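Local coordinates for glucose-6-phosphate 1-dehydrogenase (PDB 4LGV), which probably catalyses the oxidation of glucose 6-phosphate by a nicotinamide dinucleotide, the entry step of the oxidative pentose phosphate pathway, at residues H193-Q198 against V252-L257; V259-A264 against D278-V283; K346-R351 against L376-D381. One frame throughout, in Å; residues are numbered along the deposited sequence.

Overall arrangement
All three contacts are largely buried, with interaction 1 almost at the centre of the chain and the centres of the other two about 13 to 14 Å from the centre of the chain. Interactions 1 and 2 share helix 246-264: its middle meets the loop after strand 188-191, and its end packs on helix 273-284. Interaction 3 lies in the mixed sheet beneath that helix, where Val350 touches Val259 and Val263. Chemistry changes with place: a ring contact and one side-chain hydrogen bond in interaction 1, apolar contacts alone across interaction 2, and mainly backbone hydrogen bonds in interaction 3. Lys197 and Asp379 form a salt bridge between interactions 1 and 3.

Interaction 1: residues H193-Q198 against V252-L257; sequences HFLGKQ and VQNHLL
One face of the His255 imidazole is covered by Phe194, whose CB sits above it in a CH-pi contact, 3.5 Å from the ring centroid of His255. The Phe194 ring itself has slid aside: its plane is only 22° from that of His255, but the centroids are 5.2 Å apart and the rings barely overlap. Over the same face, beside CE1, the backbone O of Phe194 lies 3.3 Å from His255 CE1.

The ring's ND1 takes a hydrogen bond from Gln198. NE2 of Gln198 stands 3.1 Å from ND1 of His255, with an N-H...N angle of 160°. The bond lies in the plane of the amide but is tilted from that of the imidazole. With CG of His255 anti to its own backbone N (chi1 -177°), the ring projects from the helix between Phe194 and this amide, and the extended Gln198 chain runs past it the other way. The hydrogen bond and the covering CB together limit how the ring can turn.

Alongside, Leu195 lays its CD1 3.6 Å from ND2 of Asn254, the two side chains crossing nearly at right angles. That amide is held by Asp192, the residue just before the 193-198 segment, which accepts a hydrogen bond from ND2.

The loop curls through a short 3-10 turn, while helix 246-264 opens into a wider pi-type turn at 252-256. HFLGK is part of the DHYLGK-like signature of glucose-6-phosphate dehydrogenases, which in relatives lines the sugar phosphate pocket, so this junction between the coenzyme-binding and C-terminal regions probably borders the substrate site.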
# COMPACT_ATOMS: atom_id res chain seq x y z
N HIS A 193 -2.68 33.14 -21.58
CA HIS A 193 -3.99 32.69 -22.03
C HIS A 193 -4.16 31.20 -21.94
O HIS A 193 -5.24 30.74 -21.63
CB HIS A 193 -4.26 33.17 -23.45
CG HIS A 193 -4.09 34.64 -23.57
ND1 HIS A 193 -3.93 35.26 -24.79
CD2 HIS A 193 -4.00 35.60 -22.62
CE1 HIS A 193 -3.75 36.55 -24.58
NE2 HIS A 193 -3.79 36.78 -23.28
N PHE A 194 -3.08 30.43 -22.17
CA PHE A 194 -3.16 28.97 -22.03
C PHE A 194 -3.65 28.52 -20.65
O PHE A 194 -4.45 27.61 -20.55
CB PHE A 194 -1.86 28.29 -22.36
CG PHE A 194 -1.53 28.29 -23.83
CD1 PHE A 194 -2.34 27.64 -24.74
CD2 PHE A 194 -0.42 28.91 -24.29
CE1 PHE A 194 -2.03 27.64 -26.09
CE2 PHE A 194 -0.12 28.93 -25.63
CZ PHE A 194 -0.91 28.29 -26.55
N LEU A 195 -3.18 29.17 -19.60
CA LEU A 195 -3.59 28.83 -18.23
C LEU A 195 -5.06 28.99 -17.96
O LEU A 195 -5.62 28.26 -17.17
CB LEU A 195 -2.81 29.64 -17.18
CG LEU A 195 -1.61 28.86 -16.69
CD1 LEU A 195 -0.62 28.68 -17.82
CD2 LEU A 195 -0.98 29.59 -15.52
N GLY A 196 -5.70 29.91 -18.68
CA GLY A 196 -7.15 30.09 -18.64
C GLY A 196 -7.92 28.88 -19.06
O GLY A 196 -9.11 28.82 -18.79
N LYS A 197 -7.27 27.92 -19.71
CA LYS A 197 -7.91 26.66 -20.10
C LYS A 197 -7.83 25.60 -19.04
O LYS A 197 -8.37 24.51 -19.20
CB LYS A 197 -7.22 26.08 -21.35
CG LYS A 197 -7.36 26.91 -22.60
CD LYS A 197 -6.54 26.35 -23.78
CE LYS A 197 -6.96 26.97 -25.11
NZ LYS A 197 -8.34 26.48 -25.46
N GLN A 198 -7.07 25.84 -17.99
CA GLN A 198 -6.80 24.79 -17.05
C GLN A 198 -7.95 24.61 -16.07
O GLN A 198 -8.36 25.57 -15.41
CB GLN A 198 -5.51 25.07 -16.31
CG GLN A 198 -4.32 24.73 -17.17
CD GLN A 198 -3.00 24.80 -16.44
OE1 GLN A 198 -2.93 24.53 -15.25
NE2 GLN A 198 -1.92 25.11 -17.17
N VAL A 252 5.47 25.03 -23.13
CA VAL A 252 6.06 24.10 -22.18
C VAL A 252 6.41 24.74 -20.83
O VAL A 252 5.98 24.25 -19.78
CB VAL A 252 7.30 23.40 -22.77
CG1 VAL A 252 7.94 22.47 -21.74
CG2 VAL A 252 6.90 22.57 -23.97
N GLN A 253 7.19 25.82 -20.89
CA GLN A 253 7.75 26.47 -19.71
C GLN A 253 6.72 26.77 -18.64
O GLN A 253 6.96 26.56 -17.46
CB GLN A 253 8.48 27.75 -20.13
CG GLN A 253 9.03 28.62 -18.99
CD GLN A 253 8.02 29.63 -18.49
OE1 GLN A 253 7.37 30.29 -19.28
NE2 GLN A 253 7.85 29.72 -17.18
N ASN A 254 5.58 27.28 -19.05
CA ASN A 254 4.53 27.70 -18.11
C ASN A 254 3.34 26.73 -18.19
O ASN A 254 3.10 25.98 -17.25
CB ASN A 254 4.10 29.15 -18.40
CG ASN A 254 3.35 29.78 -17.26
OD1 ASN A 254 3.60 29.47 -16.12
ND2 ASN A 254 2.41 30.66 -17.57
N HIS A 255 2.63 26.71 -19.31
CA HIS A 255 1.37 25.94 -19.42
C HIS A 255 1.49 24.47 -19.07
O HIS A 255 0.83 23.99 -18.13
CB HIS A 255 0.80 26.11 -20.83
CG HIS A 255 -0.52 25.44 -21.06
ND1 HIS A 255 -1.56 25.52 -20.18
CD2 HIS A 255 -0.99 24.70 -22.11
CE1 HIS A 255 -2.60 24.84 -20.64
NE2 HIS A 255 -2.28 24.35 -21.82
N LEU A 256 2.32 23.74 -19.80
CA LEU A 256 2.34 22.30 -19.67
C LEU A 256 2.99 21.86 -18.37
O LEU A 256 2.55 20.90 -17.76
CB LEU A 256 2.98 21.63 -20.88
CG LEU A 256 2.22 21.72 -22.17
CD1 LEU A 256 2.91 20.96 -23.31
CD2 LEU A 256 0.82 21.18 -22.02
N LEU A 257 4.06 22.54 -17.96
CA LEU A 257 4.65 22.24 -16.65
C LEU A 257 3.69 22.55 -15.51
O LEU A 257 3.65 21.84 -14.51
CB LEU A 257 5.97 22.97 -16.47
CG LEU A 257 7.13 22.37 -17.29
CD1 LEU A 257 8.39 23.21 -17.13
CD2 LEU A 257 7.41 20.96 -16.83

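Interaction 2: residues V259-A264 against D278-V283; sequences VLALVA and DKKAEV
Lys280 and Val283, one turn apart on helix 273-284, are the two residues that meet Ala261, Leu262 and Ala264 at the end of helix 246-264. The local axes pass 8.8 Å from each other at 102°, so the helices are nearly perpendicular and the contact stays compact.

Ahead of these two, Asp278 points elsewhere and pairs with Arg433. Lys279 also turns from the neighbouring helix, and its NZ forms a salt bridge with OE1 of Glu282 at 3.2 Å, meeting the carboxylate from above its plane.

Lys280 does its touching with its aliphatic chain. Its CB lies 4.0 Å from CB of Ala261, close to where the backbones come nearest. Further out, CE of Lys280 reaches CD2 of Leu262 at 3.9 Å, the two side chains running side by side in the same direction. A bend at the last torsion (chi4 139°) precedes NZ, which is hydrogen-bonded to Gln258 and Asn277.

Two residues on, Glu282 completes the ion pair with Lys279. Lys279 also pairs with Glu282 of the second subunit, and Glu282 with Lys279 of that subunit, so this side of the helix lies at a subunit interface.

Val283 closes the walk. Its CG2 rests 4.0 Å from the carbonyl O of Ala261, and its CG1 faces CB of Ala264 at 4.4 Å. Short alanine side chains let the valine branches approach the backbone of the other helix.

No hydrogen bond crosses between the segments. Between these two segments the contact is apolar and undirected, resting on dispersion and burial of apolar surface, while just beside it the Lys280-Gln258 hydrogen bond adds a polar link between the same two helices.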
# COMPACT_ATOMS: atom_id res chain seq x y z
N VAL A 259 0.43 22.22 -15.78
CA VAL A 259 -0.51 21.11 -15.89
C VAL A 259 0.07 19.85 -15.21
O VAL A 259 -0.61 19.22 -14.41
CB VAL A 259 -0.85 20.77 -17.34
CG1 VAL A 259 -1.48 19.40 -17.46
CG2 VAL A 259 -1.84 21.77 -17.89
N LEU A 260 1.33 19.57 -15.49
CA LEU A 260 2.01 18.47 -14.83
C LEU A 260 1.96 18.64 -13.32
O LEU A 260 1.64 17.70 -12.59
CB LEU A 260 3.45 18.39 -15.33
CG LEU A 260 4.30 17.39 -14.59
CD1 LEU A 260 3.68 15.99 -14.74
CD2 LEU A 260 5.70 17.37 -15.15
N ALA A 261 2.24 19.84 -12.84
CA ALA A 261 2.26 20.07 -11.41
C ALA A 261 0.92 19.83 -10.76
O ALA A 261 0.83 19.27 -9.67
CB ALA A 261 2.74 21.48 -11.09
N LEU A 262 -0.15 20.23 -11.45
CA LEU A 262 -1.49 19.98 -10.93
C LEU A 262 -1.74 18.48 -10.82
O LEU A 262 -2.40 18.03 -9.90
CB LEU A 262 -2.53 20.58 -11.85
CG LEU A 262 -2.68 22.07 -11.77
CD1 LEU A 262 -3.70 22.58 -12.79
CD2 LEU A 262 -3.11 22.54 -10.40
N VAL A 263 -1.24 17.73 -11.80
CA VAL A 263 -1.45 16.29 -11.86
C VAL A 263 -0.62 15.61 -10.79
O VAL A 263 -1.05 14.61 -10.24
CB VAL A 263 -1.06 15.75 -13.26
CG1 VAL A 263 -0.97 14.24 -13.26
CG2 VAL A 263 -2.11 16.16 -14.28
N ALA A 264 0.55 16.16 -10.51
CA ALA A 264 1.56 15.48 -9.67
C ALA A 264 1.68 15.95 -8.23
O ALA A 264 2.23 15.23 -7.38
CB ALA A 264 2.87 15.59 -10.33
N ASP A 278 2.17 26.84 -3.29
CA ASP A 278 3.14 26.11 -2.51
C ASP A 278 3.27 24.66 -3.05
O ASP A 278 4.37 24.17 -3.18
CB ASP A 278 2.78 26.02 -1.02
CG ASP A 278 2.96 27.34 -0.29
OD1 ASP A 278 3.51 28.30 -0.86
OD2 ASP A 278 2.44 27.46 0.84
N LYS A 279 2.16 24.00 -3.38
CA LYS A 279 2.26 22.61 -3.76
C LYS A 279 2.88 22.44 -5.15
O LYS A 279 3.64 21.51 -5.38
CB LYS A 279 0.90 21.94 -3.72
CG LYS A 279 0.29 21.87 -2.33
CD LYS A 279 0.99 20.84 -1.47
CE LYS A 279 1.76 21.42 -0.32
NZ LYS A 279 2.44 20.27 0.38
N LYS A 280 2.54 23.36 -6.06
CA LYS A 280 3.07 23.30 -7.38
C LYS A 280 4.60 23.50 -7.31
O LYS A 280 5.32 22.79 -7.96
CB LYS A 280 2.42 24.35 -8.27
CG LYS A 280 0.94 24.16 -8.62
CD LYS A 280 0.66 25.12 -9.78
CE LYS A 280 -0.74 25.64 -9.93
NZ LYS A 280 -0.74 27.08 -10.29
N ALA A 281 5.05 24.50 -6.55
CA ALA A 281 6.44 24.80 -6.47
C ALA A 281 7.21 23.58 -5.96
O ALA A 281 8.27 23.28 -6.46
CB ALA A 281 6.70 26.02 -5.55
N GLU A 282 6.68 22.90 -4.96
CA GLU A 282 7.34 21.69 -4.46
C GLU A 282 7.61 20.67 -5.56
O GLU A 282 8.57 19.94 -5.46
CB GLU A 282 6.47 20.95 -3.44
CG GLU A 282 6.43 21.59 -2.12
CD GLU A 282 5.63 20.75 -1.11
OE1 GLU A 282 4.93 19.67 -1.48
OE2 GLU A 282 5.71 21.21 0.05
N VAL A 283 6.68 20.53 -6.50
CA VAL A 283 6.85 19.60 -7.59
C VAL A 283 8.08 20.00 -8.38
O VAL A 283 8.94 19.19 -8.64
CB VAL A 283 5.64 19.58 -8.54
CG1 VAL A 283 5.94 18.73 -9.78
CG2 VAL A 283 4.41 19.02 -7.84

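Interaction 3: residues K346-R351 against L376-D381; sequences KVTEVR and LRIDPD
Ile378 swings CG1 to the side opposite its carbonyl carbon (chi1 -58°), which directs that branch along the sheet toward CG2 of Val350, 4.1 Å away. Thr348 holds its own methyl anti to its backbone N, and this CG2 comes to 3.8 Å from CB of Ile378.

Around them the backbones pair antiparallel. Val350 and Leu376 form a hydrogen-bonded pair, with Val350 N to Leu376 O and Leu376 N to Val350 O both at 2.8 Å. At the other end, Thr348 N donates to Asp379 O at 2.7 Å. Thr348 O is gripped by Ile378 N at 2.8 Å and, weakly, by Asp379 N.

Two residues thus face one, a classic beta bulge. Ile378 has the near-helical backbone expected at its first position (phi -83°, psi -37°), and the register moves by one between Thr348 and Glu349. The bulge sits near the end of strand 373-379 in the mixed sheet of the C-terminal region, with helix 246-264 packed against Val350.

Beyond it the chain turns through a cis peptide before Pro380, whose CD lies 3.2 Å from Lys346 O. Arg377 steadies this turn: NE and NH2 both donate to Asp381 O, which lies in the guanidinium plane. On the same face as Arg377, Glu349 is held side-on by Arg351, NE to OE1 and NH2 to OE2. Trp481 adds its backbone N to Glu349 OE2 and offers its ring to Arg377 in a cation-pi contact. Asp379 turns to the other face, where its OD2 is salt-bridged to Lys197; CE of Lys346 merely lies alongside, 4.0 Å from Asp379 OD2, and Lys346 NZ is hydrogen-bonded to Gly410 O.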
# COMPACT_ATOMS: atom_id res chain seq x y z
N LYS A 346 -6.75 19.03 -32.43
CA LYS A 346 -6.65 19.96 -31.32
C LYS A 346 -7.00 19.24 -30.02
O LYS A 346 -8.16 18.97 -29.76
CB LYS A 346 -7.57 21.16 -31.53
CG LYS A 346 -7.44 22.20 -30.45
CD LYS A 346 -8.54 23.24 -30.57
CE LYS A 346 -8.54 24.18 -29.39
NZ LYS A 346 -9.33 25.41 -29.69
N VAL A 347 -5.99 18.91 -29.21
CA VAL A 347 -6.23 18.17 -27.95
C VAL A 347 -5.04 18.28 -27.05
O VAL A 347 -3.90 18.26 -27.51
CB VAL A 347 -6.56 16.68 -28.23
CG1 VAL A 347 -5.42 15.99 -28.98
CG2 VAL A 347 -6.92 15.95 -26.98
N THR A 348 -5.33 18.42 -25.76
CA THR A 348 -4.32 18.37 -24.71
C THR A 348 -4.70 17.28 -23.76
O THR A 348 -5.82 17.28 -23.21
CB THR A 348 -4.21 19.70 -23.95
OG1 THR A 348 -3.84 20.72 -24.88
CG2 THR A 348 -3.16 19.63 -22.89
N GLU A 349 -3.78 16.35 -23.56
CA GLU A 349 -4.06 15.12 -22.83
C GLU A 349 -2.91 14.79 -21.88
O GLU A 349 -1.75 15.04 -22.16
CB GLU A 349 -4.20 13.99 -23.88
CG GLU A 349 -4.13 12.58 -23.36
CD GLU A 349 -4.20 11.53 -24.45
OE1 GLU A 349 -3.12 10.97 -24.83
OE2 GLU A 349 -5.32 11.24 -24.88
N VAL A 350 -3.28 14.26 -20.72
CA VAL A 350 -2.32 13.69 -19.79
C VAL A 350 -2.71 12.21 -19.69
O VAL A 350 -3.81 11.88 -19.25
CB VAL A 350 -2.40 14.34 -18.41
CG1 VAL A 350 -1.37 13.71 -17.44
CG2 VAL A 350 -2.13 15.82 -18.50
N ARG A 351 -1.81 11.33 -20.11
CA ARG A 351 -2.14 9.91 -20.18
C ARG A 351 -1.24 9.19 -19.20
O ARG A 351 -0.04 9.22 -19.32
CB ARG A 351 -1.91 9.36 -21.60
CG ARG A 351 -2.22 7.87 -21.77
CD ARG A 351 -2.16 7.49 -23.22
NE ARG A 351 -3.25 8.11 -23.96
CZ ARG A 351 -4.39 7.53 -24.26
NH1 ARG A 351 -4.60 6.29 -23.90
NH2 ARG A 351 -5.31 8.22 -24.93
N LEU A 376 -6.63 11.92 -18.94
CA LEU A 376 -7.24 13.19 -18.66
C LEU A 376 -7.16 14.10 -19.89
O LEU A 376 -6.07 14.50 -20.26
CB LEU A 376 -6.49 13.87 -17.49
CG LEU A 376 -6.35 13.05 -16.21
CD1 LEU A 376 -5.48 13.76 -15.21
CD2 LEU A 376 -7.68 12.77 -15.57
N ARG A 377 -8.29 14.39 -20.53
CA ARG A 377 -8.33 15.39 -21.56
C ARG A 377 -8.50 16.76 -20.87
O ARG A 377 -9.48 16.99 -20.18
CB ARG A 377 -9.48 15.15 -22.56
CG ARG A 377 -9.40 16.11 -23.74
CD ARG A 377 -10.33 15.79 -24.92
NE ARG A 377 -11.70 15.69 -24.48
CZ ARG A 377 -12.43 14.59 -24.53
NH1 ARG A 377 -11.94 13.48 -25.09
NH2 ARG A 377 -13.66 14.60 -24.03
N ILE A 378 -7.50 17.61 -21.01
CA ILE A 378 -7.44 18.92 -20.37
C ILE A 378 -8.22 19.90 -21.23
O ILE A 378 -8.88 20.78 -20.72
CB ILE A 378 -5.97 19.42 -20.27
CG1 ILE A 378 -5.11 18.43 -19.48
CG2 ILE A 378 -5.87 20.79 -19.64
CD1 ILE A 378 -5.68 18.03 -18.15
N ASP A 379 -8.13 19.73 -22.55
CA ASP A 379 -8.72 20.66 -23.52
C ASP A 379 -8.75 19.98 -24.89
O ASP A 379 -7.87 19.17 -25.20
CB ASP A 379 -7.87 21.94 -23.59
CG ASP A 379 -8.46 23.00 -24.51
OD1 ASP A 379 -9.55 23.53 -24.18
OD2 ASP A 379 -7.84 23.29 -25.57
N PRO A 380 -9.79 20.23 -25.68
CA PRO A 380 -11.03 20.84 -25.29
C PRO A 380 -11.89 19.84 -24.60
O PRO A 380 -11.53 18.67 -24.51
CB PRO A 380 -11.69 21.24 -26.63
CG PRO A 380 -11.17 20.26 -27.65
CD PRO A 380 -9.81 19.79 -27.10
N ASP A 381 -13.05 20.30 -24.12
CA ASP A 381 -14.10 19.42 -23.64
C ASP A 381 -13.53 18.45 -22.62
O ASP A 381 -13.48 17.23 -22.83
CB ASP A 381 -14.74 18.69 -24.82
CG ASP A 381 -15.94 17.91 -24.43
OD1 ASP A 381 -16.43 18.06 -23.29
OD2 ASP A 381 -16.41 17.11 -25.28